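Local coordinates for uncharacterized NTF2-like protein (Burkholderia xenovorans LB400, PDB 3FGY) that is of unknown function but has the SnoaL-like, NTF2-type cone fold, whose relatives commonly enclose a pocket for small molecules, at residues Glu35-Gly40 / Ala45-Gly50; Gln9-Phe14 / Glu80-Val85. One frame throughout, in Å; residues are numbered along the deposited sequence.

Interaction 1. Residues Glu35-Gly40 / Ala45-Gly50; sequences EWIIPG and AGTHRG
Ala-45 packs against Gly-40 and Ile-38 beside the loop that closes a β-hairpin, which forms one edge of the curved NTF2-like sheet. The methyl Ala-45 CB rests 3.3 Å from Gly-40 O, while the CA-H of Ala-45 points to Ile-38 O, the acceptor that also takes the first cross-strand bond. That bond comes from Gly-46 N to Ile-38 O, and Ile-38 N donates to Gly-46 O in return, each 2.9 Å long, closing an antiparallel hydrogen-bonded pair. At the backbone angles of Gly-46 (phi 136°) a CB would press on the carbonyl oxygen of Ala-45, which accounts for a residue without a side chain at the first position of strand 46-49.

Thr-47 follows in a non-hydrogen-bonded pair with Ile-37, and their side chains lie alongside each other, pointing the same way. With its hydroxyl beside the backbone N (chi1 -60°), Thr-47 OG1 sits 3.6 Å from Ile-37 CG1, and Thr-47 CG2 is turned along the strand to meet Glu-35 CG at 3.7 Å.

His-48 pairs with Trp-36 on the other face of the sheet, where Leu-57 of helix 50-64 touches both side chains. His-48 N bonds to Trp-36 O and Trp-36 N to His-48 O, both at 2.9 Å. Trp-36 O also lies in the plane of the imidazole, at its edge near CD2, and Ile-38 CD1 approaches the ring obliquely; His-48 NE2 is hydrogen-bonded to Leu-44 O, which limits the ring's rotation about CB-CG.

At the open end, Thr-47 CG2 lies on one face of the Arg-49 guanidinium, displaced toward its rim. In one of the two conformers of Glu-35, a water spans the last pair, donating to Glu-35 OE2 at 2.8 Å and accepting from Arg-49 NH2 at 2.9 Å.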
# COMPACT_ATOMS: atom_id res chain seq x y z
N GLU A 35 15.37 2.73 -8.01
CA GLU A 35 15.05 3.47 -6.80
C GLU A 35 14.09 2.61 -5.98
O GLU A 35 13.09 2.17 -6.53
CB GLU A 35 14.32 4.73 -7.23
CG GLU A 35 13.83 5.61 -6.14
CD GLU A 35 13.03 6.75 -6.69
OE1 GLU A 35 11.82 6.56 -6.96
OE2 GLU A 35 13.61 7.83 -6.86
N TRP A 36 14.40 2.37 -4.70
CA TRP A 36 13.53 1.59 -3.82
C TRP A 36 13.28 2.39 -2.56
O TRP A 36 14.19 2.63 -1.74
CB TRP A 36 14.19 0.24 -3.52
CG TRP A 36 13.44 -0.79 -2.74
CD1 TRP A 36 12.39 -0.61 -1.86
CD2 TRP A 36 13.72 -2.19 -2.73
NE1 TRP A 36 12.00 -1.83 -1.32
CE2 TRP A 36 12.81 -2.81 -1.82
CE3 TRP A 36 14.66 -2.99 -3.39
CZ2 TRP A 36 12.81 -4.16 -1.58
CZ3 TRP A 36 14.65 -4.32 -3.16
CH2 TRP A 36 13.75 -4.90 -2.26
N ILE A 37 12.03 2.80 -2.41
CA ILE A 37 11.60 3.69 -1.34
C ILE A 37 10.90 2.91 -0.24
O ILE A 37 9.93 2.18 -0.51
CB ILE A 37 10.66 4.80 -1.88
CG1 ILE A 37 11.33 5.63 -3.01
CG2 ILE A 37 10.16 5.68 -0.75
CD1 ILE A 37 10.39 6.63 -3.67
N ILE A 38 11.37 3.06 0.99
CA ILE A 38 10.85 2.38 2.14
C ILE A 38 10.47 3.44 3.17
O ILE A 38 11.32 4.20 3.62
CB ILE A 38 11.88 1.38 2.71
CG1 ILE A 38 12.28 0.36 1.62
CG2 ILE A 38 11.30 0.70 3.97
CD1 ILE A 38 13.20 -0.74 2.16
N PRO A 39 9.17 3.52 3.53
CA PRO A 39 8.75 4.56 4.46
C PRO A 39 9.00 4.19 5.92
O PRO A 39 9.40 3.05 6.24
CB PRO A 39 7.25 4.66 4.20
CG PRO A 39 6.83 3.28 3.92
CD PRO A 39 8.03 2.66 3.15
N GLY A 40 8.72 5.16 6.80
CA GLY A 40 8.73 4.96 8.24
C GLY A 40 10.04 5.35 8.93
O GLY A 40 10.87 6.08 8.36
N ALA A 45 14.38 2.03 6.46
CA ALA A 45 13.71 3.20 5.88
C ALA A 45 14.67 4.06 5.07
O ALA A 45 15.85 4.22 5.43
CB ALA A 45 13.05 4.06 6.96
N GLY A 46 14.16 4.61 3.98
CA GLY A 46 14.89 5.54 3.16
C GLY A 46 14.68 5.20 1.71
O GLY A 46 13.95 4.27 1.39
N THR A 47 15.36 5.96 0.86
CA THR A 47 15.40 5.67 -0.57
C THR A 47 16.78 5.11 -0.93
O THR A 47 17.81 5.75 -0.78
CB THR A 47 15.07 6.94 -1.39
OG1 THR A 47 13.75 7.37 -1.05
CG2 THR A 47 15.13 6.68 -2.89
N HIS A 48 16.75 3.88 -1.43
CA HIS A 48 17.94 3.13 -1.81
C HIS A 48 18.05 3.21 -3.32
O HIS A 48 17.17 2.76 -4.03
CB HIS A 48 17.76 1.70 -1.32
CG HIS A 48 17.45 1.60 0.14
ND1 HIS A 48 18.43 1.42 1.11
CD2 HIS A 48 16.28 1.73 0.81
CE1 HIS A 48 17.85 1.40 2.30
NE2 HIS A 48 16.55 1.58 2.15
N ARG A 49 19.14 3.80 -3.80
CA ARG A 49 19.34 4.09 -5.23
C ARG A 49 20.53 3.36 -5.81
O ARG A 49 21.65 3.50 -5.30
CB ARG A 49 19.68 5.56 -5.42
CG ARG A 49 18.62 6.47 -5.16
CD ARG A 49 19.04 7.86 -5.65
NE ARG A 49 17.97 8.70 -5.20
CZ ARG A 49 17.94 9.29 -4.02
NH1 ARG A 49 18.99 9.27 -3.23
NH2 ARG A 49 16.86 9.98 -3.69
N GLY A 50 20.32 2.63 -6.90
CA GLY A 50 21.42 1.99 -7.61
C GLY A 50 21.75 0.61 -7.09
O GLY A 50 21.28 0.19 -6.04
O HOH W 1 14.29 9.87 -5.03

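Interaction 2. Residues Gln9-Phe14 / Glu80-Val85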
# COMPACT_ATOMS: atom_id res chain seq x y z
N GLN A 9 6.25 -11.27 -15.09
CA GLN A 9 7.30 -12.27 -15.01
C GLN A 9 8.63 -11.67 -14.55
O GLN A 9 9.33 -12.28 -13.75
CB GLN A 9 7.49 -12.99 -16.34
CG GLN A 9 8.44 -14.17 -16.25
CD GLN A 9 7.96 -15.20 -15.24
OE1 GLN A 9 6.91 -15.82 -15.43
NE2 GLN A 9 8.72 -15.37 -14.16
N ILE A 10 8.95 -10.46 -15.02
CA ILE A 10 10.15 -9.73 -14.55
C ILE A 10 10.11 -9.46 -13.06
O ILE A 10 11.10 -9.64 -12.35
CB ILE A 10 10.32 -8.39 -15.28
CG1 ILE A 10 10.70 -8.62 -16.74
CG2 ILE A 10 11.37 -7.52 -14.61
CD1 ILE A 10 10.44 -7.43 -17.63
N VAL A 11 8.95 -9.03 -12.57
CA VAL A 11 8.81 -8.78 -11.15
C VAL A 11 8.94 -10.10 -10.38
O VAL A 11 9.64 -10.16 -9.37
CB VAL A 11 7.50 -8.04 -10.84
CG1 VAL A 11 7.26 -7.99 -9.34
CG2 VAL A 11 7.54 -6.63 -11.44
N LYS A 12 8.30 -11.16 -10.87
CA LYS A 12 8.49 -12.50 -10.29
C LYS A 12 9.98 -12.95 -10.33
O LYS A 12 10.47 -13.52 -9.36
CB LYS A 12 7.57 -13.52 -10.99
CG LYS A 12 6.09 -13.30 -10.66
CD LYS A 12 5.18 -14.31 -11.36
CE LYS A 12 3.72 -14.13 -10.93
NZ LYS A 12 2.75 -14.91 -11.77
N ASP A 13 10.68 -12.66 -11.43
CA ASP A 13 12.14 -12.94 -11.55
C ASP A 13 12.96 -12.11 -10.56
O ASP A 13 14.05 -12.53 -10.14
CB ASP A 13 12.65 -12.62 -12.96
CG ASP A 13 12.15 -13.58 -14.02
OD1 ASP A 13 11.65 -14.67 -13.66
OD2 ASP A 13 12.27 -13.23 -15.22
N PHE A 14 12.44 -10.93 -10.20
CA PHE A 14 13.12 -9.98 -9.31
C PHE A 14 13.22 -10.58 -7.91
O PHE A 14 14.32 -10.70 -7.36
CB PHE A 14 12.36 -8.65 -9.31
CG PHE A 14 12.95 -7.59 -8.42
CD1 PHE A 14 14.10 -6.91 -8.79
CD2 PHE A 14 12.32 -7.24 -7.24
CE1 PHE A 14 14.62 -5.92 -7.95
CE2 PHE A 14 12.84 -6.25 -6.42
CZ PHE A 14 13.98 -5.60 -6.77
N GLU A 80 2.73 0.07 -17.28
CA GLU A 80 4.11 -0.22 -16.86
C GLU A 80 4.18 -0.55 -15.36
O GLU A 80 5.26 -0.69 -14.80
CB GLU A 80 5.04 0.96 -17.20
CG GLU A 80 4.90 2.20 -16.33
CD GLU A 80 5.76 3.37 -16.81
OE1 GLU A 80 6.48 3.22 -17.82
OE2 GLU A 80 5.70 4.44 -16.18
N ARG A 81 3.02 -0.69 -14.72
CA ARG A 81 2.95 -0.86 -13.28
C ARG A 81 2.59 -2.28 -12.87
O ARG A 81 1.75 -2.90 -13.52
CB ARG A 81 1.93 0.13 -12.71
CG ARG A 81 2.23 1.59 -13.09
CD ARG A 81 3.24 2.19 -12.15
NE ARG A 81 2.64 2.71 -10.91
CZ ARG A 81 3.31 2.87 -9.76
NH1 ARG A 81 4.58 2.53 -9.64
NH2 ARG A 81 2.69 3.35 -8.71
N VAL A 82 3.24 -2.78 -11.83
CA VAL A 82 2.91 -4.03 -11.19
C VAL A 82 2.85 -3.73 -9.69
O VAL A 82 3.83 -3.30 -9.11
CB VAL A 82 3.97 -5.13 -11.47
CG1 VAL A 82 3.56 -6.43 -10.84
CG2 VAL A 82 4.14 -5.34 -12.97
N LEU A 83 1.67 -3.86 -9.11
CA LEU A 83 1.52 -3.73 -7.68
C LEU A 83 1.43 -5.12 -7.10
O LEU A 83 0.63 -5.96 -7.55
CB LEU A 83 0.31 -2.87 -7.35
CG LEU A 83 0.65 -1.38 -7.24
CD1 LEU A 83 1.25 -0.78 -8.52
CD2 LEU A 83 -0.59 -0.61 -6.74
N VAL A 84 2.29 -5.40 -6.12
CA VAL A 84 2.37 -6.68 -5.47
C VAL A 84 1.76 -6.53 -4.07
O VAL A 84 2.21 -5.70 -3.28
CB VAL A 84 3.83 -7.19 -5.38
CG1 VAL A 84 3.83 -8.62 -4.85
CG2 VAL A 84 4.52 -7.13 -6.76
N VAL A 85 0.73 -7.33 -3.78
CA VAL A 85 -0.05 -7.24 -2.56
C VAL A 85 0.20 -8.49 -1.73
O VAL A 85 0.00 -9.59 -2.20
CB VAL A 85 -1.56 -7.12 -2.86
CG1 VAL A 85 -2.35 -6.90 -1.58
CG2 VAL A 85 -1.79 -5.95 -3.88
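Val-11, on the N-terminal helix 5-20, meets Val-82 and Val-84 of strand 81-92 in a small apolar contact that shows how an NTF2-like fold lays a helix on the concave side of its sheet. The two strand residues are two apart and so turn the same way, toward the helix, and one valine serves both.

The van der Waals contacts divide between its two methyls. Val-11 CG2 reaches tip to tip toward Val-82, lying 3.9 Å from Val-82 CB and about as near Val-82 CG2. Val-11 CG1 instead passes alongside Val-84 CG2 at 3.9 Å, the two side chains running in opposite directions. The torsion that places CG1 of Val-11 opposite its backbone N (chi1 171°) sends that methyl toward Val-84 and CG2 toward Val-82. Ile-107 and Val-109 of strand 98-110 also touch Val-11, while Phe-75 and Pro-73 of strand 65-78 pack on Val-84.

Polar interactions stay within each partner or lead outward. On the helix, Gln-9 NE2 donates to Asp-13 OD1 at 3.1 Å, meeting the carboxylate from above its plane. On the strand, Arg-81 makes a salt bridge to Glu-74 of the second subunit.

All three touching residues are buried, so at this point helix and strand meet through dispersion and burial of apolar surface without directional bonds, in a contact that is a small part of the helix-sheet interface.

In the fold
Both contacts reach the same curved sheet, yet they use different parts of it: interaction 1 builds its 46-49 edge, and interaction 2 sets the N-terminal helix against strand 81-92, farther across. Their centres are about 17 Å apart, and along the chain the hairpin is nested within the loop that interaction 2 closes. A direct link comes from Trp-36 CZ3, which packs on Phe-14 CZ at 3.9 Å. The side chain of Trp-36 lies about 4 Å from a bound PEG, probably from the crystallisation liquor, and that of Ile-38 about 5 Å from an unidentified ligand; these two neighbours are consistent with a pocket in the cone. The side chain of Val-84, about 9 Å from an unidentified ligand, does not touch it.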